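Long-range contacts in putative nitrite reductase NADPH (Small subunit) oxidoreductase protein (Vibrio parahaemolyticus RIMD 2210633, PDB 3C0D), which probably serves as the small subunit of an NAD(P)H-dependent nitrite reductase in nitrate assimilation, built on a Rieske-like fold: residues K6-Q11 / Q104-A109; C10-L15 / L32-D37. One frame throughout, in Å; residues are numbered along the deposited sequence.

Strand 6-11 is common to both contacts, which share C10 and Q11 and have centres about 11 Å apart. In interaction 1 it pairs with 104-108 by backbone hydrogen bonds; in interaction 2 its end runs into a turn that packs apolar side chains on strand 28-35. The second contact lies deeper, its centre about 10 Å from that of the chain against about 14 Å for the first. The two contacts also touch directly: L9 CD2 lies 3.9 Å from L32 CD1, and V105 CG2 lies 3.8 Å from L12 N. Both belong to the Rieske-like domain: the first joins strand 6-11 to 104-108, and the second sets the turn after it against strand 28-35.

Interaction 1 of 2, residues K6-Q11 / Q104-A109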
loop_
_atom_site.group_PDB
_atom_site.type_symbol
_atom_site.label_atom_id
_atom_site.label_comp_id
_atom_site.label_asym_id
_atom_site.label_seq_id
_atom_site.Cartn_x
_atom_site.Cartn_y
_atom_site.Cartn_z
ATOM N N LYS A 6 12.588 2.216 12.897
ATOM C CA LYS A 6 12.350 1.883 11.499
ATOM C C LYS A 6 13.175 0.681 11.046
ATOM O O LYS A 6 14.342 0.541 11.403
ATOM C CB LYS A 6 12.661 3.089 10.611
ATOM C CG LYS A 6 14.073 3.619 10.734
ATOM C CD LYS A 6 14.288 4.809 9.809
ATOM C CE LYS A 6 13.322 5.941 10.132
ATOM N NZ LYS A 6 13.562 7.107 9.250
ATOM N N VAL A 7 12.557 -0.185 10.251
ATOM C CA VAL A 7 13.219 -1.393 9.761
ATOM C C VAL A 7 13.391 -1.349 8.242
ATOM O O VAL A 7 12.411 -1.195 7.511
ATOM C CB VAL A 7 12.380 -2.657 10.107
ATOM C CG1 VAL A 7 13.225 -3.922 9.928
ATOM C CG2 VAL A 7 11.842 -2.553 11.521
ATOM N N LYS A 8 14.626 -1.490 7.769
ATOM C CA LYS A 8 14.882 -1.485 6.334
ATOM C C LYS A 8 13.922 -2.451 5.654
ATOM O O LYS A 8 13.808 -3.607 6.061
ATOM C CB LYS A 8 16.332 -1.899 6.043
ATOM C CG LYS A 8 17.382 -0.880 6.505
ATOM C CD LYS A 8 18.800 -1.337 6.196
ATOM C CE LYS A 8 19.809 -0.287 6.639
ATOM N NZ LYS A 8 21.222 -0.732 6.497
ATOM N N LEU A 9 13.232 -1.968 4.624
ATOM C CA LEU A 9 12.251 -2.757 3.871
ATOM C C LEU A 9 12.761 -3.051 2.450
ATOM O O LEU A 9 12.893 -4.210 2.042
ATOM C CB LEU A 9 10.945 -1.973 3.812
ATOM C CG LEU A 9 9.651 -2.739 3.595
ATOM C CD1 LEU A 9 9.554 -3.879 4.586
ATOM C CD2 LEU A 9 8.486 -1.785 3.774
ATOM N N CYS A 10 13.026 -1.986 1.696
ATOM C CA CYS A 10 13.564 -2.099 0.337
ATOM C C CYS A 10 14.142 -0.772 -0.142
ATOM O O CYS A 10 14.037 0.247 0.535
ATOM C CB CYS A 10 12.489 -2.559 -0.645
ATOM S SG CYS A 10 11.301 -1.297 -1.156
ATOM N N GLN A 11 14.767 -0.807 -1.316
ATOM C CA GLN A 11 15.372 0.371 -1.941
ATOM C C GLN A 11 14.303 1.054 -2.779
ATOM O O GLN A 11 13.535 0.377 -3.455
ATOM C CB GLN A 11 16.506 -0.048 -2.871
ATOM C CG GLN A 11 17.759 -0.496 -2.175
ATOM C CD GLN A 11 18.357 0.603 -1.338
ATOM O OE1 GLN A 11 18.071 0.719 -0.142
ATOM N NE2 GLN A 11 19.185 1.433 -1.966
ATOM N N GLN A 104 16.267 4.641 1.005
ATOM C CA GLN A 104 15.945 3.532 1.874
ATOM C C GLN A 104 14.496 3.628 2.297
ATOM O O GLN A 104 14.072 4.618 2.902
ATOM C CB GLN A 104 16.844 3.561 3.113
ATOM C CG GLN A 104 16.637 2.408 4.059
ATOM C CD GLN A 104 16.822 1.082 3.366
ATOM O OE1 GLN A 104 17.861 0.828 2.757
ATOM N NE2 GLN A 104 15.809 0.226 3.445
ATOM N N VAL A 105 13.727 2.606 1.962
ATOM C CA VAL A 105 12.334 2.589 2.351
ATOM C C VAL A 105 12.246 1.736 3.607
ATOM O O VAL A 105 12.743 0.615 3.640
ATOM C CB VAL A 105 11.458 1.995 1.252
ATOM C CG1 VAL A 105 10.025 1.963 1.702
ATOM C CG2 VAL A 105 11.608 2.821 -0.005
ATOM N N CYS A 106 11.644 2.286 4.650
ATOM C CA CYS A 106 11.513 1.563 5.901
ATOM C C CYS A 106 10.068 1.550 6.362
ATOM O O CYS A 106 9.235 2.314 5.872
ATOM C CB CYS A 106 12.353 2.236 6.996
ATOM S SG CYS A 106 14.136 2.212 6.783
ATOM N N TYR A 107 9.768 0.676 7.310
ATOM C CA TYR A 107 8.437 0.646 7.880
ATOM C C TYR A 107 8.663 0.954 9.357
ATOM O O TYR A 107 9.698 0.600 9.919
ATOM C CB TYR A 107 7.779 -0.714 7.655
ATOM C CG TYR A 107 8.324 -1.870 8.443
ATOM C CD1 TYR A 107 7.875 -2.133 9.737
ATOM C CD2 TYR A 107 9.213 -2.765 7.865
ATOM C CE1 TYR A 107 8.296 -3.282 10.434
ATOM C CE2 TYR A 107 9.644 -3.915 8.551
ATOM C CZ TYR A 107 9.178 -4.171 9.831
ATOM O OH TYR A 107 9.572 -5.328 10.475
ATOM N N LEU A 108 7.719 1.640 9.983
ATOM C CA LEU A 108 7.873 2.004 11.384
ATOM C C LEU A 108 7.240 0.961 12.304
ATOM O O LEU A 108 6.058 0.641 12.167
ATOM C CB LEU A 108 7.251 3.388 11.612
ATOM C CG LEU A 108 7.772 4.459 10.637
ATOM C CD1 LEU A 108 6.983 5.750 10.783
ATOM C CD2 LEU A 108 9.251 4.697 10.889
ATOM N N ALA A 109 8.037 0.431 13.230
ATOM C CA ALA A 109 7.565 -0.580 14.180
ATOM C C ALA A 109 7.392 -0.021 15.597
ATOM O O ALA A 109 7.265 1.190 15.786
ATOM C CB ALA A 109 8.528 -1.771 14.203
#
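V105 O faces L9 and C10 together, the defining geometry of a classic beta bulge in an otherwise regular antiparallel pair. L9 N lies 2.8 Å from V105 O in the carbonyl plane, and C10 N, 3.3 Å from V105 O, is tilted from that plane. A third donor is Q104 NE2, 3.1 Å from V105 O and above the carbonyl plane. The bend of Q104 at chi2 (56°) turns its amide toward strand 6-11, where NE2 lies 3.4 Å from K8 CB. Beyond the bulge, V105 N bonds to C10 O at 2.8 Å.

On the other side of the bulge, V7 and Y107 exchange backbone bonds, and their side chains run alongside one another. V7 CB sits 3.8 Å from the Y107 ring centroid, over one face and 27° off the normal, a CH-pi contact; L9 CD1 approaches Y107 CD2 obliquely at 3.5 Å. This apolar packing contrasts with the solvent side, where K8 extends outward and K6 leads away to a salt bridge with D101.

Strand 104-108 is held between 6-11 and 95-100 in the antiparallel sheet, while L9 and Y107 both reach I25 of strand 21-25.

Interaction 2 of 2, residues C10-L15 / L32-D37; sequences CQLDDL and LFYIPD
L12 lays its CD1 methyl over one face of the Y34 ring, 3.9 Å from the ring centroid and only 17° off the normal, which makes this a CH-pi contact. Its other branch reaches toward the phenol end, with CD2 at 3.8 Å from Y34 OH. The first torsion of Y34 (167°) sets CG opposite its own backbone N, swinging the ring across the L12 side chain at about a right angle. P36 N lies above the opposite face, toward the rim.

L15 is buried and touches two residues of strand 28-35 with its two branches: CD1 meets Y34 CB at 3.7 Å, and CD2 meets L32 CB at 3.9 Å. C10 adds a smaller apolar touch, its SG 4.0 Å from L32 CD1. No hydrogen bond crosses between the segments, so this junction rests on apolar side chains.

The turn supplies the order behind these placements. D14 N bonds to Q11 O at 2.8 Å and L15 N to L12 O at 2.9 Å, winding residues 12-14 into a 3-10 segment. D14 OD2 accepts from Q11 N at 3.2 Å, on the anti side of the carboxylate, tying the turn back to the strand that precedes it. Farther out, L12 shares a backbone hydrogen bond with N103 and Y34 one with F18, while V40 touches both L15 and Y34.

A 3-10 turn thus carries the chain off strand 6-11 and packs leucines on strand 28-35, joining separate strands of the antiparallel sheet in this Rieske-like domain.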
loop_
_atom_site.group_PDB
_atom_site.type_symbol
_atom_site.label_atom_id
_atom_site.label_comp_id
_atom_site.label_asym_id
_atom_site.label_seq_id
_atom_site.Cartn_x
_atom_site.Cartn_y
_atom_site.Cartn_z
ATOM N N CYS A 10 13.026 -1.986 1.696
ATOM C CA CYS A 10 13.564 -2.099 0.337
ATOM C C CYS A 10 14.142 -0.772 -0.142
ATOM O O CYS A 10 14.037 0.247 0.535
ATOM C CB CYS A 10 12.489 -2.559 -0.645
ATOM S SG CYS A 10 11.301 -1.297 -1.156
ATOM N N GLN A 11 14.767 -0.807 -1.316
ATOM C CA GLN A 11 15.372 0.371 -1.941
ATOM C C GLN A 11 14.303 1.054 -2.779
ATOM O O GLN A 11 13.535 0.377 -3.455
ATOM C CB GLN A 11 16.506 -0.048 -2.871
ATOM C CG GLN A 11 17.759 -0.496 -2.175
ATOM C CD GLN A 11 18.357 0.603 -1.338
ATOM O OE1 GLN A 11 18.071 0.719 -0.142
ATOM N NE2 GLN A 11 19.185 1.433 -1.966
ATOM N N LEU A 12 14.253 2.381 -2.755
ATOM C CA LEU A 12 13.251 3.083 -3.540
ATOM C C LEU A 12 13.236 2.666 -5.019
ATOM O O LEU A 12 12.165 2.540 -5.610
ATOM C CB LEU A 12 13.436 4.597 -3.459
ATOM C CG LEU A 12 12.301 5.298 -4.214
ATOM C CD1 LEU A 12 11.186 5.687 -3.234
ATOM C CD2 LEU A 12 12.835 6.513 -4.946
ATOM N N ASP A 13 14.399 2.452 -5.632
ATOM C CA ASP A 13 14.382 2.063 -7.036
ATOM C C ASP A 13 14.002 0.599 -7.283
ATOM O O ASP A 13 14.200 0.068 -8.383
ATOM C CB ASP A 13 15.696 2.423 -7.745
ATOM C CG ASP A 13 16.921 2.034 -6.964
ATOM O OD1 ASP A 13 16.942 2.253 -5.733
ATOM O OD2 ASP A 13 17.875 1.534 -7.597
ATOM N N ASP A 14 13.442 -0.036 -6.252
ATOM C CA ASP A 14 12.938 -1.397 -6.355
ATOM C C ASP A 14 11.451 -1.186 -6.662
ATOM O O ASP A 14 10.733 -2.102 -7.091
ATOM C CB ASP A 14 13.073 -2.146 -5.026
ATOM C CG ASP A 14 14.418 -2.837 -4.868
ATOM O OD1 ASP A 14 14.920 -3.417 -5.856
ATOM O OD2 ASP A 14 14.963 -2.819 -3.743
ATOM N N LEU A 15 11.011 0.050 -6.436
ATOM C CA LEU A 15 9.627 0.449 -6.649
ATOM C C LEU A 15 9.400 1.304 -7.897
ATOM O O LEU A 15 9.946 2.405 -8.011
ATOM C CB LEU A 15 9.113 1.251 -5.449
ATOM C CG LEU A 15 9.156 0.679 -4.036
ATOM C CD1 LEU A 15 8.535 1.705 -3.102
ATOM C CD2 LEU A 15 8.400 -0.637 -3.963
ATOM N N LEU A 32 3.367 -2.295 -1.653
ATOM C CA LEU A 32 3.977 -0.976 -1.598
ATOM C C LEU A 32 3.640 -0.197 -2.859
ATOM O O LEU A 32 3.680 -0.741 -3.963
ATOM C CB LEU A 32 5.493 -1.072 -1.457
ATOM C CG LEU A 32 6.004 -1.740 -0.187
ATOM C CD1 LEU A 32 7.460 -1.382 0.006
ATOM C CD2 LEU A 32 5.178 -1.290 1.015
ATOM N N PHE A 33 3.310 1.079 -2.692
ATOM C CA PHE A 33 2.952 1.919 -3.822
ATOM C C PHE A 33 3.704 3.235 -3.720
ATOM O O PHE A 33 3.409 4.066 -2.856
ATOM C CB PHE A 33 1.448 2.196 -3.824
ATOM C CG PHE A 33 0.616 1.057 -4.330
ATOM C CD1 PHE A 33 0.524 0.798 -5.700
ATOM C CD2 PHE A 33 -0.147 0.286 -3.445
ATOM C CE1 PHE A 33 -0.329 -0.218 -6.194
ATOM C CE2 PHE A 33 -1.008 -0.736 -3.919
ATOM C CZ PHE A 33 -1.095 -0.979 -5.296
ATOM N N TYR A 34 4.672 3.424 -4.609
ATOM C CA TYR A 34 5.466 4.648 -4.617
ATOM C C TYR A 34 4.803 5.747 -5.451
ATOM O O TYR A 34 4.649 5.601 -6.659
ATOM C CB TYR A 34 6.869 4.339 -5.157
ATOM C CG TYR A 34 7.695 5.551 -5.513
ATOM C CD1 TYR A 34 7.796 6.633 -4.640
ATOM C CD2 TYR A 34 8.416 5.595 -6.704
ATOM C CE1 TYR A 34 8.606 7.741 -4.944
ATOM C CE2 TYR A 34 9.238 6.694 -7.015
ATOM C CZ TYR A 34 9.330 7.762 -6.126
ATOM O OH TYR A 34 10.179 8.819 -6.388
ATOM N N ILE A 35 4.406 6.834 -4.796
ATOM C CA ILE A 35 3.782 7.966 -5.483
ATOM C C ILE A 35 4.787 9.112 -5.455
ATOM O O ILE A 35 5.003 9.714 -4.404
ATOM C CB ILE A 35 2.500 8.457 -4.762
ATOM C CG1 ILE A 35 1.587 7.275 -4.425
ATOM C CG2 ILE A 35 1.756 9.425 -5.646
ATOM C CD1 ILE A 35 1.108 6.503 -5.652
ATOM N N PRO A 36 5.408 9.438 -6.610
ATOM C CA PRO A 36 6.402 10.522 -6.701
ATOM C C PRO A 36 6.119 11.768 -5.851
ATOM O O PRO A 36 6.950 12.164 -5.025
ATOM C CB PRO A 36 6.428 10.839 -8.190
ATOM C CG PRO A 36 6.198 9.497 -8.807
ATOM C CD PRO A 36 5.087 8.915 -7.953
ATOM N N ASP A 37 4.950 12.370 -6.027
ATOM C CA ASP A 37 4.618 13.576 -5.269
ATOM C C ASP A 37 4.370 13.339 -3.762
ATOM O O ASP A 37 4.606 14.232 -2.944
ATOM C CB ASP A 37 3.381 14.266 -5.877
ATOM C CG ASP A 37 3.164 13.919 -7.354
ATOM O OD1 ASP A 37 2.851 12.735 -7.655
ATOM O OD2 ASP A 37 3.302 14.825 -8.209
#